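Local coordinates for protein catalase (Bacillus pumilus, PDB 4QOL) that breaks hydrogen peroxide down to water and oxygen at a heme group and also shows peroxidase-like reactivity toward phenolic substrates, at residues Ser104-Leu108 / Glu234-Asn238; Pro188-Ala192 / His242-Asp246; Lys215-Ser221 / Ala258-Gln264. One frame throughout, in Å; residues are numbered along the deposited sequence.

Interaction 1 of 3, residues Ser104-Leu108 / Glu234-Asn238; sequences SPETL and EIQAN
T107 sets its hydroxyl against the side chain of Q236, with OG1 3.4 Å from Q236 CB and closer still to OE1. The contact belongs to the catalase fold: 104-108 is irregular chain between strands 88-96 and 113-120 of the antiparallel sheet, and 234-238 lies on helix 229-236. A hydrogen bond from T107 OG1 to Q236 OE1, 2.6 Å long, joins the two. It arrives in the carbonyl plane on a lone pair, with a C=O...donor angle of 117°. Q236 sets its CG anti to the backbone N (chi1 -168°) and stays extended beyond it, which carries the amide across to the loop. P105 CB, at 4.0 Å, and L108 CD2, at 3.7 Å, also approach Q236 OE1, and the threonine hydroxyl gives this buried amide oxygen a donor. The other half of the amide serves the assembly, for Q236 NE2 donates to the backbone O of Q236 of a second subunit. F240 of that subunit also packs on P105 and L108. At the other branch of the threonine, methyl meets methyl, T107 CG2 lying 3.7 Å from I235 CG2.

Interaction 2 of 3, residues Pro188-Ala192 / His242-Asp246; sequences PANYA and HATRD
With CG set between its backbone N and carbonyl carbon (chi1 81°), H242 swings its imidazole from the first turn of helix 242-253 to A189, while N190, with its CG placed likewise, turns its amide against D246. This is a loop-to-helix contact of the catalase fold: 188-192 belongs to the loop between helix 175-181 and strand 196-197. H242 NE2 donates to A189 O over 2.8 Å. The acceptor lies in the imidazole plane, yet the donor stands 40° out of the carbonyl plane and so misses the lone pairs. The N190 amide and D246 carboxylate stack, their planes 15° apart, with N190 CG 3.5 Å from D246 OD2. Their strongest polar partners lie outside the two segments: E193 for N190 ND2, and R250, in a salt bridge that probably steadies the carboxylate's charge, for D246 OD2. A water ties the segments further, accepting from Y191 N and donating to A243 O and D246 OD2, the last at 2.8 Å; the loop thereby reaches both a helix carbonyl and a side chain. Y191, whose side chain is about 10 Å from a bound heme, is held at its hydroxyl by E106. Over one face of its ring sits the methyl of A243 in a CH-pi contact, A243 CB 3.7 Å from the centroid of the Y191 ring.

Interaction 3 of 3, residues Lys215-Ser221 / Ala258-Gln264; sequences KYHWRPS and AWDLYVQ
H217 reaches Q264 with its side chain while its backbone pairs with Y262, on neighbouring strands of the antiparallel catalase beta-barrel. Backbone bonds pair K215 with Q264, H217 with Y262 and R219 with D260, each residue giving its N-H and taking its partner's. At the end of the pairing A258 O accepts twice, from S221 N at 2.8 Å and from S221 OG at 3.0 Å, both donors coming from the same face of the carbonyl plane. R219 O takes D260 N and also a water that donates to D260 OD2; D260 OD1 itself forms a salt bridge with R297.

On the face carrying H217, R219 and Y262, H217 NE2 donates to Q264 OE1 over 2.7 Å, although it stands 43° out of the amide's carbonyl plane. Q264 NE2 is satisfied by the backbone oxygens of W285 and Y290. The guanidinium of R219, brought across to the neighbouring strand by a bend at chi3 (51°), lies flat on the Y262 ring: the planes are 7° apart, and R219 CZ is 4.0 Å from the ring centroid in an off-centre cation-pi contact. A serine in place of Y262 would probably leave this guanidinium without its aromatic platform and free to turn.

The other face is mostly aromatic and aliphatic, its polar ends bonded outside the pair. L261 CD1 sits squarely above the six-membered ring of W218, 3.6 Å from its centroid, and Y216 CD1 meets V263 CG1 at 3.7 Å. W259 NE1 donates to M194 O, and Y216 OH is hydrogen-bonded to W204 NE1.

Strand 258-267 continues the sheet into strand 293-302, while side chains of strands 113-120 and 123-130 pack against W218, F114 stacking on its ring.

Interactions 1 and 2 are buried loop-to-helix contacts on successive helices, 229-236 and 242-253, their centres 11 Å apart. E106 joins them directly, its carboxylate probably hydrogen-bonded to Y191 OH and T244 OG1. Both touch a second subunit, whereas no other chain of the assembly touches interaction 3. That contact, between two strands of one sheet, is only partly buried: its aromatic and aliphatic face is turned inward, and R219, on the opposite face, is exposed. Regular backbone pairing dominates there, but interaction 1 depends on a single side-chain bond and interaction 2 on a histidine and a water. W259 and P220 pack against Y191 and A192, linking interactions 2 and 3.

Interaction 1 of 3, residues Ser104-Leu108 / Glu234-Asn238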
# COMPACT_ATOMS: atom_id res chain seq x y z
N SER A 104 2.87 18.58 -15.87
CA SER A 104 3.95 19.32 -16.51
C SER A 104 3.51 19.69 -17.93
O SER A 104 2.59 19.11 -18.50
CB SER A 104 5.26 18.49 -16.56
OG SER A 104 5.15 17.26 -17.23
N PRO A 105 4.14 20.72 -18.52
CA PRO A 105 3.72 21.15 -19.85
C PRO A 105 4.05 20.15 -20.98
O PRO A 105 5.00 19.37 -20.92
CB PRO A 105 4.53 22.43 -20.08
CG PRO A 105 4.87 22.86 -18.70
CD PRO A 105 5.12 21.64 -17.93
N GLU A 106 3.25 20.23 -22.03
CA GLU A 106 3.38 19.32 -23.18
C GLU A 106 4.18 19.99 -24.34
O GLU A 106 4.27 19.47 -25.45
CB GLU A 106 2.01 18.82 -23.62
CG GLU A 106 1.41 17.80 -22.64
CD GLU A 106 -0.02 17.41 -22.96
OE1 GLU A 106 -0.79 18.36 -23.32
OE2 GLU A 106 -0.40 16.22 -22.77
N THR A 107 4.82 21.09 -23.98
CA THR A 107 5.73 21.85 -24.86
C THR A 107 7.22 21.62 -24.60
O THR A 107 8.04 22.31 -25.19
CB THR A 107 5.46 23.35 -24.63
OG1 THR A 107 5.32 23.59 -23.26
CG2 THR A 107 4.16 23.78 -25.30
N LEU A 108 7.55 20.73 -23.65
CA LEU A 108 8.93 20.42 -23.38
C LEU A 108 9.55 19.48 -24.40
O LEU A 108 8.84 18.71 -25.02
CB LEU A 108 9.04 19.79 -22.00
CG LEU A 108 8.35 20.50 -20.83
CD1 LEU A 108 8.59 19.82 -19.48
CD2 LEU A 108 8.84 21.96 -20.73
N GLU A 234 5.89 29.98 -27.15
CA GLU A 234 4.66 30.75 -27.41
C GLU A 234 3.41 29.96 -26.96
O GLU A 234 2.48 30.52 -26.39
CB GLU A 234 4.56 31.09 -28.93
CG GLU A 234 5.67 32.02 -29.43
CD GLU A 234 5.68 32.25 -30.96
OE1 GLU A 234 6.55 33.06 -31.44
OE2 GLU A 234 4.88 31.58 -31.68
N ILE A 235 3.38 28.65 -27.22
CA ILE A 235 2.28 27.82 -26.77
C ILE A 235 2.32 27.70 -25.27
O ILE A 235 1.29 27.87 -24.62
CB ILE A 235 2.29 26.39 -27.49
CG1 ILE A 235 1.97 26.59 -28.99
CG2 ILE A 235 1.23 25.46 -26.91
CD1 ILE A 235 2.43 25.46 -29.87
N GLN A 236 3.51 27.44 -24.70
CA GLN A 236 3.62 27.25 -23.26
C GLN A 236 3.16 28.46 -22.44
O GLN A 236 2.56 28.27 -21.36
CB GLN A 236 5.06 26.91 -22.89
CG GLN A 236 5.23 26.42 -21.45
CD GLN A 236 6.63 25.93 -21.19
OE1 GLN A 236 7.07 24.97 -21.83
NE2 GLN A 236 7.35 26.55 -20.24
N ALA A 237 3.30 29.67 -22.98
CA ALA A 237 2.82 30.86 -22.32
C ALA A 237 1.37 30.80 -21.91
O ALA A 237 1.01 31.38 -20.89
CB ALA A 237 3.05 32.11 -23.18
N ASN A 238 0.54 30.16 -22.75
CA ASN A 238 -0.90 30.16 -22.55
C ASN A 238 -1.56 28.82 -22.36
O ASN A 238 -2.77 28.77 -22.06
CB ASN A 238 -1.60 30.82 -23.73
CG ASN A 238 -1.22 32.28 -23.88
OD1 ASN A 238 -1.25 33.05 -22.93
ND2 ASN A 238 -0.85 32.65 -25.08

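Interaction 2 of 3, residues Pro188-Ala192 / His242-Asp246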
# COMPACT_ATOMS: atom_id res chain seq x y z
N PRO A 188 7.18 17.57 -30.81
CA PRO A 188 6.02 17.45 -31.66
C PRO A 188 4.97 18.54 -31.43
O PRO A 188 4.79 18.97 -30.32
CB PRO A 188 5.46 16.03 -31.35
CG PRO A 188 6.68 15.29 -30.85
CD PRO A 188 7.43 16.35 -30.03
N ALA A 189 4.24 18.93 -32.50
CA ALA A 189 3.26 19.99 -32.34
C ALA A 189 2.12 19.57 -31.42
O ALA A 189 1.48 20.44 -30.74
CB ALA A 189 2.73 20.44 -33.69
N ASN A 190 1.80 18.29 -31.50
CA ASN A 190 0.77 17.69 -30.68
C ASN A 190 0.87 16.13 -30.88
O ASN A 190 1.78 15.66 -31.51
CB ASN A 190 -0.62 18.24 -31.07
CG ASN A 190 -0.91 18.05 -32.54
OD1 ASN A 190 -0.94 16.92 -33.03
ND2 ASN A 190 -1.16 19.16 -33.29
N TYR A 191 -0.03 15.37 -30.28
CA TYR A 191 0.06 13.93 -30.35
C TYR A 191 -0.45 13.35 -31.67
O TYR A 191 -0.09 12.25 -32.02
CB TYR A 191 -0.73 13.29 -29.19
CG TYR A 191 -0.23 13.58 -27.80
CD1 TYR A 191 1.12 13.48 -27.47
CD2 TYR A 191 -1.12 13.94 -26.79
CE1 TYR A 191 1.57 13.71 -26.18
CE2 TYR A 191 -0.71 14.18 -25.50
CZ TYR A 191 0.65 14.09 -25.18
OH TYR A 191 1.05 14.34 -23.90
N ALA A 192 -1.26 14.12 -32.42
CA ALA A 192 -1.84 13.63 -33.70
C ALA A 192 -0.87 13.78 -34.87
O ALA A 192 -0.76 12.91 -35.73
CB ALA A 192 -3.13 14.37 -34.03
N HIS A 242 -1.55 21.50 -23.97
CA HIS A 242 -2.16 21.79 -25.26
C HIS A 242 -2.38 20.52 -26.14
O HIS A 242 -3.27 20.49 -27.04
CB HIS A 242 -1.31 22.81 -26.03
CG HIS A 242 -0.15 22.20 -26.73
ND1 HIS A 242 1.00 21.84 -26.06
CD2 HIS A 242 0.01 21.78 -28.00
CE1 HIS A 242 1.82 21.23 -26.90
NE2 HIS A 242 1.24 21.17 -28.08
N ALA A 243 -1.57 19.49 -25.89
CA ALA A 243 -1.65 18.28 -26.69
C ALA A 243 -2.77 17.46 -26.16
O ALA A 243 -3.51 16.86 -26.95
CB ALA A 243 -0.29 17.52 -26.65
N THR A 244 -2.93 17.39 -24.83
CA THR A 244 -4.09 16.70 -24.31
C THR A 244 -5.38 17.38 -24.84
O THR A 244 -6.35 16.72 -25.22
CB THR A 244 -4.06 16.76 -22.78
OG1 THR A 244 -3.07 15.85 -22.29
CG2 THR A 244 -5.35 16.34 -22.12
N ARG A 245 -5.37 18.71 -24.84
CA ARG A 245 -6.53 19.46 -25.30
C ARG A 245 -6.87 19.13 -26.77
O ARG A 245 -8.00 18.82 -27.12
CB ARG A 245 -6.29 20.94 -25.14
CG ARG A 245 -7.57 21.76 -25.41
CD ARG A 245 -7.19 23.25 -25.49
NE ARG A 245 -6.57 23.71 -24.24
CZ ARG A 245 -7.22 24.16 -23.18
NH1 ARG A 245 -8.53 24.18 -23.11
NH2 ARG A 245 -6.52 24.61 -22.15
N ASP A 246 -5.83 19.19 -27.60
CA ASP A 246 -5.95 18.95 -29.04
C ASP A 246 -6.51 17.57 -29.36
O ASP A 246 -7.41 17.44 -30.22
CB ASP A 246 -4.59 19.13 -29.66
CG ASP A 246 -4.53 18.78 -31.12
OD1 ASP A 246 -4.86 19.67 -31.99
OD2 ASP A 246 -4.21 17.58 -31.38
O HOH W 1 -2.79 16.15 -29.50

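Interaction 3 of 3, residues Lys215-Ser221 / Ala258-Gln264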
# COMPACT_ATOMS: atom_id res chain seq x y z
N LYS A 215 10.29 -4.64 -37.50
CA LYS A 215 10.17 -3.31 -36.94
C LYS A 215 8.84 -2.71 -37.35
O LYS A 215 8.37 -2.85 -38.48
CB LYS A 215 11.37 -2.43 -37.38
CG LYS A 215 12.60 -2.70 -36.55
CD LYS A 215 13.69 -1.66 -36.77
CE LYS A 215 14.92 -2.02 -35.98
NZ LYS A 215 14.87 -1.76 -34.55
N TYR A 216 8.22 -2.02 -36.39
CA TYR A 216 6.93 -1.36 -36.59
C TYR A 216 7.08 0.17 -36.74
O TYR A 216 7.89 0.82 -36.01
CB TYR A 216 6.06 -1.58 -35.38
CG TYR A 216 5.61 -3.00 -35.10
CD1 TYR A 216 4.50 -3.54 -35.73
CD2 TYR A 216 6.22 -3.76 -34.10
CE1 TYR A 216 4.05 -4.82 -35.45
CE2 TYR A 216 5.74 -5.02 -33.77
CZ TYR A 216 4.67 -5.55 -34.45
OH TYR A 216 4.19 -6.76 -34.08
N HIS A 217 6.24 0.75 -37.58
CA HIS A 217 6.25 2.19 -37.81
C HIS A 217 4.82 2.69 -37.96
O HIS A 217 4.02 2.05 -38.68
CB HIS A 217 7.00 2.48 -39.11
CG HIS A 217 8.42 2.03 -39.07
ND1 HIS A 217 9.43 2.81 -38.54
CD2 HIS A 217 9.00 0.91 -39.52
CE1 HIS A 217 10.58 2.17 -38.66
NE2 HIS A 217 10.35 1.01 -39.26
N TRP A 218 4.47 3.78 -37.28
CA TRP A 218 3.17 4.41 -37.42
C TRP A 218 3.36 5.76 -38.17
O TRP A 218 4.14 6.62 -37.73
CB TRP A 218 2.58 4.73 -36.05
CG TRP A 218 2.20 3.57 -35.17
CD1 TRP A 218 2.85 3.16 -33.99
CD2 TRP A 218 1.05 2.72 -35.30
NE1 TRP A 218 2.16 2.11 -33.42
CE2 TRP A 218 1.05 1.84 -34.18
CE3 TRP A 218 -0.02 2.65 -36.21
CZ2 TRP A 218 0.03 0.90 -33.97
CZ3 TRP A 218 -1.01 1.66 -36.02
CH2 TRP A 218 -0.97 0.81 -34.90
N ARG A 219 2.62 5.93 -39.26
CA ARG A 219 2.63 7.17 -40.07
C ARG A 219 1.30 7.95 -39.94
O ARG A 219 0.22 7.43 -40.29
CB ARG A 219 2.87 6.84 -41.54
CG ARG A 219 4.34 6.77 -41.76
CD ARG A 219 4.75 6.04 -43.04
NE ARG A 219 4.11 6.49 -44.25
CZ ARG A 219 4.37 5.94 -45.45
NH1 ARG A 219 5.28 4.97 -45.58
NH2 ARG A 219 3.76 6.42 -46.54
N PRO A 220 1.38 9.15 -39.39
CA PRO A 220 0.18 9.91 -39.13
C PRO A 220 -0.54 10.37 -40.36
O PRO A 220 0.06 10.98 -41.24
CB PRO A 220 0.70 11.12 -38.37
CG PRO A 220 2.12 11.26 -38.81
CD PRO A 220 2.61 9.90 -39.03
N SER A 221 -1.84 10.15 -40.39
CA SER A 221 -2.67 10.69 -41.46
C SER A 221 -2.64 12.19 -41.44
O SER A 221 -2.76 12.83 -42.49
CB SER A 221 -4.12 10.24 -41.30
OG SER A 221 -4.70 10.74 -40.10
N ALA A 258 -5.57 9.42 -37.32
CA ALA A 258 -5.27 8.07 -37.71
C ALA A 258 -3.80 7.91 -37.99
O ALA A 258 -3.11 8.88 -38.30
CB ALA A 258 -6.11 7.66 -38.93
N TRP A 259 -3.36 6.67 -37.99
CA TRP A 259 -2.00 6.29 -38.34
C TRP A 259 -2.07 5.04 -39.14
O TRP A 259 -2.76 4.05 -38.78
CB TRP A 259 -1.14 6.01 -37.11
CG TRP A 259 -0.81 7.22 -36.31
CD1 TRP A 259 0.37 7.88 -36.27
CD2 TRP A 259 -1.69 7.91 -35.39
NE1 TRP A 259 0.28 8.97 -35.42
CE2 TRP A 259 -0.98 9.00 -34.87
CE3 TRP A 259 -3.00 7.69 -34.96
CZ2 TRP A 259 -1.50 9.84 -33.91
CZ3 TRP A 259 -3.55 8.55 -34.02
CH2 TRP A 259 -2.79 9.65 -33.53
N ASP A 260 -1.26 5.01 -40.20
CA ASP A 260 -1.03 3.78 -40.90
C ASP A 260 0.10 3.04 -40.29
O ASP A 260 1.16 3.61 -39.98
CB ASP A 260 -0.75 4.06 -42.41
CG ASP A 260 -1.99 4.56 -43.15
OD1 ASP A 260 -3.13 4.15 -42.82
OD2 ASP A 260 -1.83 5.37 -44.08
N LEU A 261 -0.10 1.74 -40.12
CA LEU A 261 0.95 0.83 -39.62
C LEU A 261 1.73 0.21 -40.79
O LEU A 261 1.15 -0.38 -41.65
CB LEU A 261 0.30 -0.33 -38.83
CG LEU A 261 1.30 -1.21 -38.11
CD1 LEU A 261 2.14 -0.45 -37.08
CD2 LEU A 261 0.55 -2.35 -37.43
N TYR A 262 3.05 0.38 -40.76
CA TYR A 262 3.98 -0.24 -41.68
C TYR A 262 4.94 -1.10 -40.88
O TYR A 262 5.28 -0.78 -39.75
CB TYR A 262 4.79 0.78 -42.43
CG TYR A 262 4.00 1.57 -43.44
CD1 TYR A 262 3.27 2.66 -43.03
CD2 TYR A 262 3.94 1.17 -44.78
CE1 TYR A 262 2.49 3.38 -43.93
CE2 TYR A 262 3.16 1.90 -45.68
CZ TYR A 262 2.47 3.03 -45.24
OH TYR A 262 1.70 3.74 -46.16
N VAL A 263 5.40 -2.18 -41.49
CA VAL A 263 6.50 -2.95 -40.94
C VAL A 263 7.67 -3.05 -41.89
O VAL A 263 7.52 -2.95 -43.10
CB VAL A 263 6.09 -4.37 -40.49
CG1 VAL A 263 5.09 -4.25 -39.34
CG2 VAL A 263 5.51 -5.18 -41.63
N GLN A 264 8.85 -3.28 -41.32
CA GLN A 264 9.99 -3.80 -42.06
C GLN A 264 10.30 -5.20 -41.59
O GLN A 264 10.17 -5.51 -40.39
CB GLN A 264 11.24 -2.93 -41.78
CG GLN A 264 11.17 -1.48 -42.18
CD GLN A 264 12.36 -0.68 -41.64
OE1 GLN A 264 12.41 -0.35 -40.46
NE2 GLN A 264 13.32 -0.38 -42.52
O HOH W 2 -0.85 7.73 -43.00